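Local coordinates for carbohydrate-binding protein (Flavonifractor plautii, PDB 6N1B), which probably removes the acetyl group from N-acetylgalactosamine of the blood group A antigen, in a gut bacterial pathway that converts A to O type blood, at residues T53-N65 and D120-M132. Residues are numbered along the deposited sequence; the frame is centred on the assembly and turned at random.
Sequences THPDVVVLEEPWN and DADMVYNAEYDAM. With CA (calcium ion), chain D; CA (calcium ion), chain C.
M132 lies over one face of the W64 indole, with its CG 3.5 Å from W64 CH2. Its chain bends at chi2 (-69°), and the sulfur stands farther off above the same six-membered ring as a Met-aromatic contact. The M132 methyl, CE, reaches V58 CG1 at 3.9 Å and also meets L60 CD1, tip to tip. L60 CD2 packs on Y125 near CB and CG. Y125 turns its edge to the face of the W64 five-membered ring, with the planes 72° apart. Its hydroxyl donates to D130 OD1 (2.6 Å). W64 NE1 donates an almost straight bond to D130 O (3.0 Å). D130 O lies close to the indole plane, while NE1 comes to it from above the carbonyl plane, not along a lone pair. R183 also binds D130 O.

Strands 53-60 and 120-126 run parallel, 1° apart, as the first strands of two neighbouring antiparallel sheets. This is consistent with adjacent blades of a five-bladed beta-propeller. A water that also binds the calcium at D56 bridges V57 O and M123 O, and another links H54 O to A121 N.

Toward the start of the strands, probably near the propeller axis, a second polar region holds the metal sites. D56 OD2 accepts from M123 N (2.8 Å) on its anti side. Both D56 oxygens also bind a calcium ion, OD1 at 2.4 Å, alongside D122 OD1 and D274. R336 donates to D56 OD1 and D122 OD1, which probably eases the crowding of negative charge. At the far end, D120 CA sits over the H54 ring as a CH-pi contact. D120 OD1 binds the second calcium (2.0 Å), with H272 and four waters completing its shell; the D120 side chain is about 5 Å from the bound galactose. D120 OD2 accepts from S206 N.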
ATOM      1  N   THR A  53      -3.462  -8.742  -0.275  1.00  7.76           N
ATOM      2  CA  THR A  53      -3.253  -7.694   0.733  1.00  8.50           C
ATOM      3  C   THR A  53      -2.541  -6.519   0.154  1.00  8.51           C
ATOM      4  O   THR A  53      -2.015  -6.556  -0.964  1.00  9.01           O
ATOM      5  CB  THR A  53      -2.485  -8.354   1.962  1.00  8.32           C
ATOM      6  OG1 THR A  53      -2.622  -7.500   3.078  1.00  9.06           O
ATOM      7  CG2 THR A  53      -1.040  -8.560   1.622  1.00  8.89           C
ATOM      8  N   HIS A  54      -2.502  -5.493   0.995  1.00  7.99           N
ATOM      9  CA  HIS A  54      -1.657  -4.339   0.710  1.00  8.55           C
ATOM     10  C   HIS A  54      -1.856  -3.716  -0.687  1.00  7.68           C
ATOM     11  O   HIS A  54      -0.951  -3.650  -1.525  1.00  8.84           O
ATOM     12  CB  HIS A  54      -0.193  -4.658   0.964  1.00  8.18           C
ATOM     13  CG  HIS A  54       0.750  -3.501   1.149  1.00  7.90           C
ATOM     14  ND1 HIS A  54       1.101  -2.515   0.222  1.00 11.03           N
ATOM     15  CD2 HIS A  54       1.480  -3.337   2.307  1.00  6.35           C
ATOM     16  CE1 HIS A  54       2.035  -1.763   0.867  1.00  6.94           C
ATOM     17  NE2 HIS A  54       2.232  -2.230   2.091  1.00 11.81           N
ATOM     18  N   PRO A  55      -3.100  -3.264  -0.939  1.00  7.86           N
ATOM     19  CA  PRO A  55      -3.328  -2.575  -2.161  1.00  7.90           C
ATOM     20  C   PRO A  55      -2.601  -1.228  -2.167  1.00  8.12           C
ATOM     21  O   PRO A  55      -2.494  -0.601  -1.119  1.00  8.67           O
ATOM     22  CB  PRO A  55      -4.832  -2.356  -2.223  1.00  9.68           C
ATOM     23  CG  PRO A  55      -5.167  -2.208  -0.748  1.00  9.99           C
ATOM     24  CD  PRO A  55      -4.278  -3.201  -0.043  1.00  9.06           C
ATOM     25  N   ASP A  56      -2.363  -0.713  -3.380  1.00  8.10           N
ATOM     26  CA  ASP A  56      -2.046   0.698  -3.581  1.00  7.83           C
ATOM     27  C   ASP A  56      -2.731   1.191  -4.876  1.00  8.22           C
ATOM     28  O   ASP A  56      -2.438   0.581  -5.942  1.00  9.12           O
ATOM     29  CB  ASP A  56      -0.552   0.975  -3.572  1.00  8.03           C
ATOM     30  CG  ASP A  56      -0.324   2.454  -3.284  1.00  8.23           C
ATOM     31  OD1 ASP A  56      -0.841   2.977  -2.275  1.00  8.66           O
ATOM     32  OD2 ASP A  56       0.310   3.148  -4.154  1.00  8.09           O
ATOM     33  N   VAL A  57      -3.633   2.153  -4.683  1.00  8.92           N
ATOM     34  CA  VAL A  57      -4.455   2.546  -5.800  1.00  8.59           C
ATOM     35  C   VAL A  57      -4.045   3.929  -6.292  1.00  9.12           C
ATOM     36  O   VAL A  57      -3.720   4.804  -5.477  1.00  9.35           O
ATOM     37  CB  VAL A  57      -5.929   2.569  -5.339  1.00  8.26           C
ATOM     38  CG1 VAL A  57      -6.859   3.030  -6.442  1.00 10.18           C
ATOM     39  CG2 VAL A  57      -6.366   1.163  -4.941  1.00 10.72           C
ATOM     40  N   VAL A  58      -4.013   4.103  -7.615  1.00  8.82           N
ATOM     41  CA  VAL A  58      -3.798   5.374  -8.278  1.00  9.61           C
ATOM     42  C   VAL A  58      -5.111   5.757  -8.990  1.00  9.37           C
ATOM     43  O   VAL A  58      -5.613   4.956  -9.765  1.00  9.74           O
ATOM     44  CB  VAL A  58      -2.646   5.298  -9.290  1.00 10.29           C
ATOM     45  CG1 VAL A  58      -2.539   6.622 -10.044  1.00 12.61           C
ATOM     46  CG2 VAL A  58      -1.297   4.930  -8.643  1.00 10.84           C
ATOM     47  N   VAL A  59      -5.627   6.921  -8.612  1.00  9.62           N
ATOM     48  CA  VAL A  59      -6.840   7.465  -9.237  1.00  9.97           C
ATOM     49  C   VAL A  59      -6.475   8.674 -10.084  1.00  9.25           C
ATOM     50  O   VAL A  59      -5.975   9.645  -9.538  1.00 12.21           O
ATOM     51  CB  VAL A  59      -7.935   7.853  -8.187  1.00 10.98           C
ATOM     52  CG1 VAL A  59      -9.233   8.266  -8.908  1.00 13.48           C
ATOM     53  CG2 VAL A  59      -8.166   6.686  -7.254  1.00 11.79           C
ATOM     54  N   LEU A  60      -6.783   8.670 -11.360  1.00 10.63           N
ATOM     55  CA  LEU A  60      -6.444   9.739 -12.282  1.00 11.88           C
ATOM     56  C   LEU A  60      -7.701  10.462 -12.767  1.00 14.08           C
ATOM     57  O   LEU A  60      -8.740   9.866 -12.856  1.00 16.99           O
ATOM     58  CB  LEU A  60      -5.775   9.087 -13.481  1.00 11.30           C
ATOM     59  CG  LEU A  60      -4.572   8.281 -13.232  1.00 15.07           C
ATOM     60  CD1 LEU A  60      -4.128   7.547 -14.515  1.00 22.33           C
ATOM     61  CD2 LEU A  60      -3.390   9.055 -12.630  1.00 18.83           C
ATOM     62  N   GLU A  61      -7.447  11.711 -13.201  1.00 19.29           N
ATOM     63  CA  GLU A  61      -8.398  12.575 -13.737  1.00 24.27           C
ATOM     64  C   GLU A  61      -8.910  12.166 -15.136  1.00 18.92           C
ATOM     65  O   GLU A  61     -10.095  12.325 -15.550  1.00 20.65           O
ATOM     66  CB  GLU A  61      -7.701  14.055 -13.769  1.00 29.78           C
ATOM     67  CG  GLU A  61      -6.401  14.164 -12.910  1.00 57.24           C
ATOM     68  CD  GLU A  61      -5.183  13.402 -13.525  1.00 61.27           C
ATOM     69  OE1 GLU A  61      -5.045  13.460 -14.839  1.00 89.21           O
ATOM     70  OE2 GLU A  61      -4.400  12.795 -12.718  1.00 32.84           O
ATOM     71  N   GLU A  62      -7.983  11.610 -15.858  1.00 15.60           N
ATOM     72  CA  GLU A  62      -8.172  11.169 -17.243  1.00 14.32           C
ATOM     73  C   GLU A  62      -7.571   9.808 -17.383  1.00 13.07           C
ATOM     74  O   GLU A  62      -6.620   9.432 -16.691  1.00 14.70           O
ATOM     75  CB  GLU A  62      -7.448  12.151 -18.144  1.00 18.23           C
ATOM     76  CG  GLU A  62      -7.994  13.577 -18.167  1.00 24.33           C
ATOM     77  CD  GLU A  62      -7.043  14.538 -18.832  1.00 54.85           C
ATOM     78  OE1 GLU A  62      -6.045  14.166 -19.370  1.00104.43           O
ATOM     79  OE2 GLU A  62      -7.410  15.704 -18.742  1.00 68.51           O
ATOM     80  N   PRO A  63      -8.158   8.968 -18.235  1.00 13.52           N
ATOM     81  CA  PRO A  63      -7.647   7.582 -18.391  1.00 12.82           C
ATOM     82  C   PRO A  63      -6.219   7.470 -18.872  1.00 11.98           C
ATOM     83  O   PRO A  63      -5.777   8.291 -19.640  1.00 15.43           O
ATOM     84  CB  PRO A  63      -8.641   6.916 -19.319  1.00 15.25           C
ATOM     85  CG  PRO A  63      -9.278   8.008 -20.100  1.00 18.57           C
ATOM     86  CD  PRO A  63      -9.251   9.253 -19.207  1.00 15.86           C
ATOM     87  N   TRP A  64      -5.549   6.472 -18.319  1.00 11.50           N
ATOM     88  CA  TRP A  64      -4.207   6.092 -18.723  1.00 11.08           C
ATOM     89  C   TRP A  64      -4.279   4.662 -19.229  1.00 11.14           C
ATOM     90  O   TRP A  64      -4.742   3.798 -18.500  1.00 10.78           O
ATOM     91  CB  TRP A  64      -3.276   6.199 -17.547  1.00 13.07           C
ATOM     92  CG  TRP A  64      -1.824   5.910 -17.802  1.00 11.58           C
ATOM     93  CD1 TRP A  64      -0.901   6.741 -18.420  1.00 12.27           C
ATOM     94  CD2 TRP A  64      -1.127   4.721 -17.479  1.00 10.34           C
ATOM     95  NE1 TRP A  64       0.357   6.132 -18.419  1.00 11.75           N
ATOM     96  CE2 TRP A  64       0.267   4.919 -17.843  1.00 11.30           C
ATOM     97  CE3 TRP A  64      -1.499   3.511 -16.924  1.00 11.09           C
ATOM     98  CZ2 TRP A  64       1.172   3.932 -17.743  1.00 11.27           C
ATOM     99  CZ3 TRP A  64      -0.556   2.527 -16.778  1.00 10.61           C
ATOM    100  CH2 TRP A  64       0.830   2.766 -17.197  1.00 10.49           C
ATOM    101  N   ASN A  65      -3.933   4.459 -20.495  1.00 11.37           N
ATOM    102  CA  ASN A  65      -4.060   3.129 -21.160  1.00 12.10           C
ATOM    103  C   ASN A  65      -5.448   2.526 -20.877  1.00 11.39           C
ATOM    104  O   ASN A  65      -5.586   1.312 -20.611  1.00 13.49           O
ATOM    105  CB  ASN A  65      -2.932   2.203 -20.683  1.00 11.80           C
ATOM    106  CG  ASN A  65      -1.586   2.746 -21.138  1.00 11.85           C
ATOM    107  OD1 ASN A  65      -0.665   3.095 -20.251  1.00 15.15           O
ATOM    108  ND2 ASN A  65      -1.428   2.866 -22.396  1.00 10.79           N
ATOM    109  N   ASP A 120       4.607  -5.393   0.023  1.00  8.13           N
ATOM    110  CA  ASP A 120       4.536  -3.941   0.269  1.00  8.96           C
ATOM    111  C   ASP A 120       4.627  -3.103  -0.987  1.00  8.68           C
ATOM    112  O   ASP A 120       5.503  -2.152  -1.073  1.00  9.60           O
ATOM    113  CB  ASP A 120       5.619  -3.492   1.267  1.00  9.64           C
ATOM    114  CG  ASP A 120       5.451  -4.047   2.674  1.00 10.31           C
ATOM    115  OD1 ASP A 120       4.531  -4.847   2.884  1.00 11.99           O
ATOM    116  OD2 ASP A 120       6.377  -3.830   3.476  1.00 11.25           O
ATOM    117  N   ALA A 121       3.780  -3.298  -1.968  1.00  8.41           N
ATOM    118  CA  ALA A 121       3.813  -2.500  -3.174  1.00  8.60           C
ATOM    119  C   ALA A 121       3.162  -1.125  -2.959  1.00  8.71           C
ATOM    120  O   ALA A 121       2.164  -0.956  -2.294  1.00  9.72           O
ATOM    121  CB  ALA A 121       3.183  -3.205  -4.314  1.00  9.82           C
ATOM    122  N   ASP A 122       3.674  -0.136  -3.707  1.00  8.17           N
ATOM    123  CA  ASP A 122       3.121   1.246  -3.775  1.00  7.82           C
ATOM    124  C   ASP A 122       3.460   1.841  -5.110  1.00  8.54           C
ATOM    125  O   ASP A 122       4.593   1.619  -5.591  1.00  9.84           O
ATOM    126  CB  ASP A 122       3.721   2.081  -2.613  1.00  9.15           C
ATOM    127  CG  ASP A 122       3.178   3.498  -2.491  1.00  8.22           C
ATOM    128  OD1 ASP A 122       2.101   3.777  -1.789  1.00  8.87           O
ATOM    129  OD2 ASP A 122       3.804   4.385  -3.155  1.00  9.91           O
ATOM    130  N   MET A 123       2.492   2.495  -5.763  1.00  8.13           N
ATOM    131  CA  MET A 123       2.654   2.941  -7.159  1.00  7.77           C
ATOM    132  C   MET A 123       2.258   4.408  -7.261  1.00  7.24           C
ATOM    133  O   MET A 123       1.279   4.885  -6.679  1.00  8.42           O
ATOM    134  CB  MET A 123       1.777   2.061  -8.032  1.00  8.55           C
ATOM    135  CG  MET A 123       1.790   2.345  -9.531  1.00  8.41           C
ATOM    136  SD  MET A 123       1.105   1.040 -10.518  1.00 10.62           S
ATOM    137  CE  MET A 123      -0.607   1.175 -10.075  1.00 13.23           C
ATOM    138  N   VAL A 124       3.060   5.088  -8.093  1.00  8.55           N
ATOM    139  CA  VAL A 124       2.890   6.511  -8.403  0.50 10.02           C
ATOM    140  C   VAL A 124       2.726   6.738  -9.900  1.00 10.55           C
ATOM    141  O   VAL A 124       3.440   6.124 -10.669  1.00 11.67           O
ATOM    142  CB  VAL A 124       4.134   7.265  -7.904  0.50 15.31           C
ATOM    143  CG1 VAL A 124       3.977   8.792  -8.005  0.50 17.65           C
ATOM    144  CG2 VAL A 124       4.387   6.969  -6.510  0.50 18.44           C
ATOM    145  N   TYR A 125       1.830   7.647 -10.257  1.00  9.34           N
ATOM    146  CA  TYR A 125       1.793   8.180 -11.619  1.00  9.68           C
ATOM    147  C   TYR A 125       2.771   9.321 -11.774  1.00  9.66           C
ATOM    148  O   TYR A 125       2.766  10.265 -10.981  1.00 12.14           O
ATOM    149  CB  TYR A 125       0.392   8.675 -11.951  1.00 10.86           C
ATOM    150  CG  TYR A 125       0.294   9.285 -13.327  1.00 10.87           C
ATOM    151  CD1 TYR A 125       0.511   8.513 -14.438  1.00  9.97           C
ATOM    152  CD2 TYR A 125       0.053  10.613 -13.486  1.00 12.02           C
ATOM    153  CE1 TYR A 125       0.447   9.001 -15.704  1.00 11.89           C
ATOM    154  CE2 TYR A 125      -0.050  11.183 -14.777  1.00 12.49           C
ATOM    155  CZ  TYR A 125       0.179  10.402 -15.886  1.00 11.73           C
ATOM    156  OH  TYR A 125       0.148  10.988 -17.150  1.00 14.27           O
ATOM    157  N   ASN A 126       3.665   9.182 -12.735  1.00  9.19           N
ATOM    158  CA  ASN A 126       4.670  10.194 -13.068  1.00 10.37           C
ATOM    159  C   ASN A 126       4.121  10.972 -14.318  1.00 10.50           C
ATOM    160  O   ASN A 126       4.116  10.451 -15.403  1.00 11.45           O
ATOM    161  CB  ASN A 126       6.003   9.521 -13.395  1.00  9.78           C
ATOM    162  CG  ASN A 126       7.101  10.526 -13.599  1.00  9.73           C
ATOM    163  OD1 ASN A 126       6.909  11.498 -14.307  1.00 11.61           O
ATOM    164  ND2 ASN A 126       8.320  10.215 -13.089  1.00 11.34           N
ATOM    165  N   ALA A 127       3.630  12.155 -14.040  1.00 11.19           N
ATOM    166  CA  ALA A 127       3.014  12.963 -15.138  1.00 13.04           C
ATOM    167  C   ALA A 127       4.013  13.356 -16.179  1.00 11.66           C
ATOM    168  O   ALA A 127       3.692  13.396 -17.365  1.00 15.18           O
ATOM    169  CB  ALA A 127       2.313  14.187 -14.520  1.00 15.50           C
ATOM    170  N   GLU A 128       5.223  13.722 -15.774  1.00 13.13           N
ATOM    171  CA  GLU A 128       6.194  14.163 -16.752  1.00 14.82           C
ATOM    172  C   GLU A 128       6.548  13.103 -17.788  1.00 12.44           C
ATOM    173  O   GLU A 128       6.841  13.427 -18.906  1.00 16.19           O
ATOM    174  CB  GLU A 128       7.474  14.622 -15.949  1.00 17.52           C
ATOM    175  CG  GLU A 128       8.587  15.181 -16.775  1.00 26.53           C
ATOM    176  CD  GLU A 128       8.345  16.653 -16.994  1.00 40.75           C
ATOM    177  OE1 GLU A 128       7.440  17.214 -16.274  1.00 56.60           O
ATOM    178  OE2 GLU A 128       9.092  17.211 -17.803  1.00 90.78           O
ATOM    179  N   TYR A 129       6.557  11.834 -17.373  1.00 11.46           N
ATOM    180  CA  TYR A 129       6.902  10.760 -18.236  1.00 11.45           C
ATOM    181  C   TYR A 129       5.643  10.020 -18.741  1.00 10.18           C
ATOM    182  O   TYR A 129       5.787   9.034 -19.540  1.00 12.59           O
ATOM    183  CB  TYR A 129       7.843   9.756 -17.515  1.00 12.21           C
ATOM    184  CG  TYR A 129       9.226  10.299 -17.363  1.00 11.77           C
ATOM    185  CD1 TYR A 129       9.533  11.326 -16.391  1.00 12.56           C
ATOM    186  CD2 TYR A 129      10.262   9.806 -18.093  1.00 12.04           C
ATOM    187  CE1 TYR A 129      10.824  11.771 -16.200  1.00 11.61           C
ATOM    188  CE2 TYR A 129      11.603  10.298 -17.941  1.00 11.88           C
ATOM    189  CZ  TYR A 129      11.866  11.245 -16.981  1.00 10.68           C
ATOM    190  OH  TYR A 129      13.156  11.723 -16.802  1.00 12.46           O
ATOM    191  N   ASP A 130       4.448  10.380 -18.258  1.00 10.53           N
ATOM    192  CA  ASP A 130       3.183   9.731 -18.486  1.00 10.72           C
ATOM    193  C   ASP A 130       3.328   8.184 -18.264  1.00 11.70           C
ATOM    194  O   ASP A 130       3.032   7.367 -19.151  1.00 10.95           O
ATOM    195  CB  ASP A 130       2.692  10.050 -19.872  1.00 11.80           C
ATOM    196  CG  ASP A 130       1.283   9.562 -20.127  1.00 14.18           C
ATOM    197  OD1 ASP A 130       0.439   9.504 -19.224  1.00 13.50           O
ATOM    198  OD2 ASP A 130       0.975   9.378 -21.382  1.00 16.39           O
ATOM    199  N   ALA A 131       3.831   7.843 -17.107  1.00 10.78           N
ATOM    200  CA  ALA A 131       4.259   6.454 -16.796  1.00 11.34           C
ATOM    201  C   ALA A 131       3.928   6.150 -15.344  1.00  9.83           C
ATOM    202  O   ALA A 131       3.934   7.080 -14.517  1.00 11.09           O
ATOM    203  CB  ALA A 131       5.750   6.255 -17.010  1.00 10.27           C
ATOM    204  N   MET A 132       3.614   4.911 -15.036  1.00  9.00           N
ATOM    205  CA  MET A 132       3.504   4.425 -13.663  1.00  9.26           C
ATOM    206  C   MET A 132       4.827   3.874 -13.178  1.00  8.29           C
ATOM    207  O   MET A 132       5.579   3.216 -13.882  1.00  9.09           O
ATOM    208  CB  MET A 132       2.435   3.292 -13.581  1.00  9.17           C
ATOM    209  CG  MET A 132       0.981   3.760 -13.892  1.00 10.15           C
ATOM    210  SD  MET A 132       0.317   4.826 -12.641  1.00 10.68           S
ATOM    211  CE  MET A 132      -1.269   5.128 -13.433  1.00 11.97           C
TER
HETATM  212 CA    CA D 502       0.231   5.149  -2.550  1.00  8.79          CA
HETATM  213 CA    CA C 501       3.975  -5.896   4.448  1.00  7.11          CA
HETATM  214  O   HOH W   1       1.358  -5.002  -2.030  1.00 10.23           O
HETATM  215  O   HOH W   2      -1.016   5.566  -4.992  1.00 10.05           O
HETATM  216  O   HOH W   3       3.419  -7.330   5.727  1.00 14.91           O
HETATM  217  O   HOH W   4       2.078  -5.890   3.429  1.00 11.44           O
HETATM  218  O   HOH W   5       4.331  -7.862   3.666  1.00 32.40           O
HETATM  219  O   HOH W   6       5.955  -5.830   5.262  1.00 10.71           O
HETATM  220  O   HOH W   7      -1.892   6.121  -2.350  1.00 12.48           O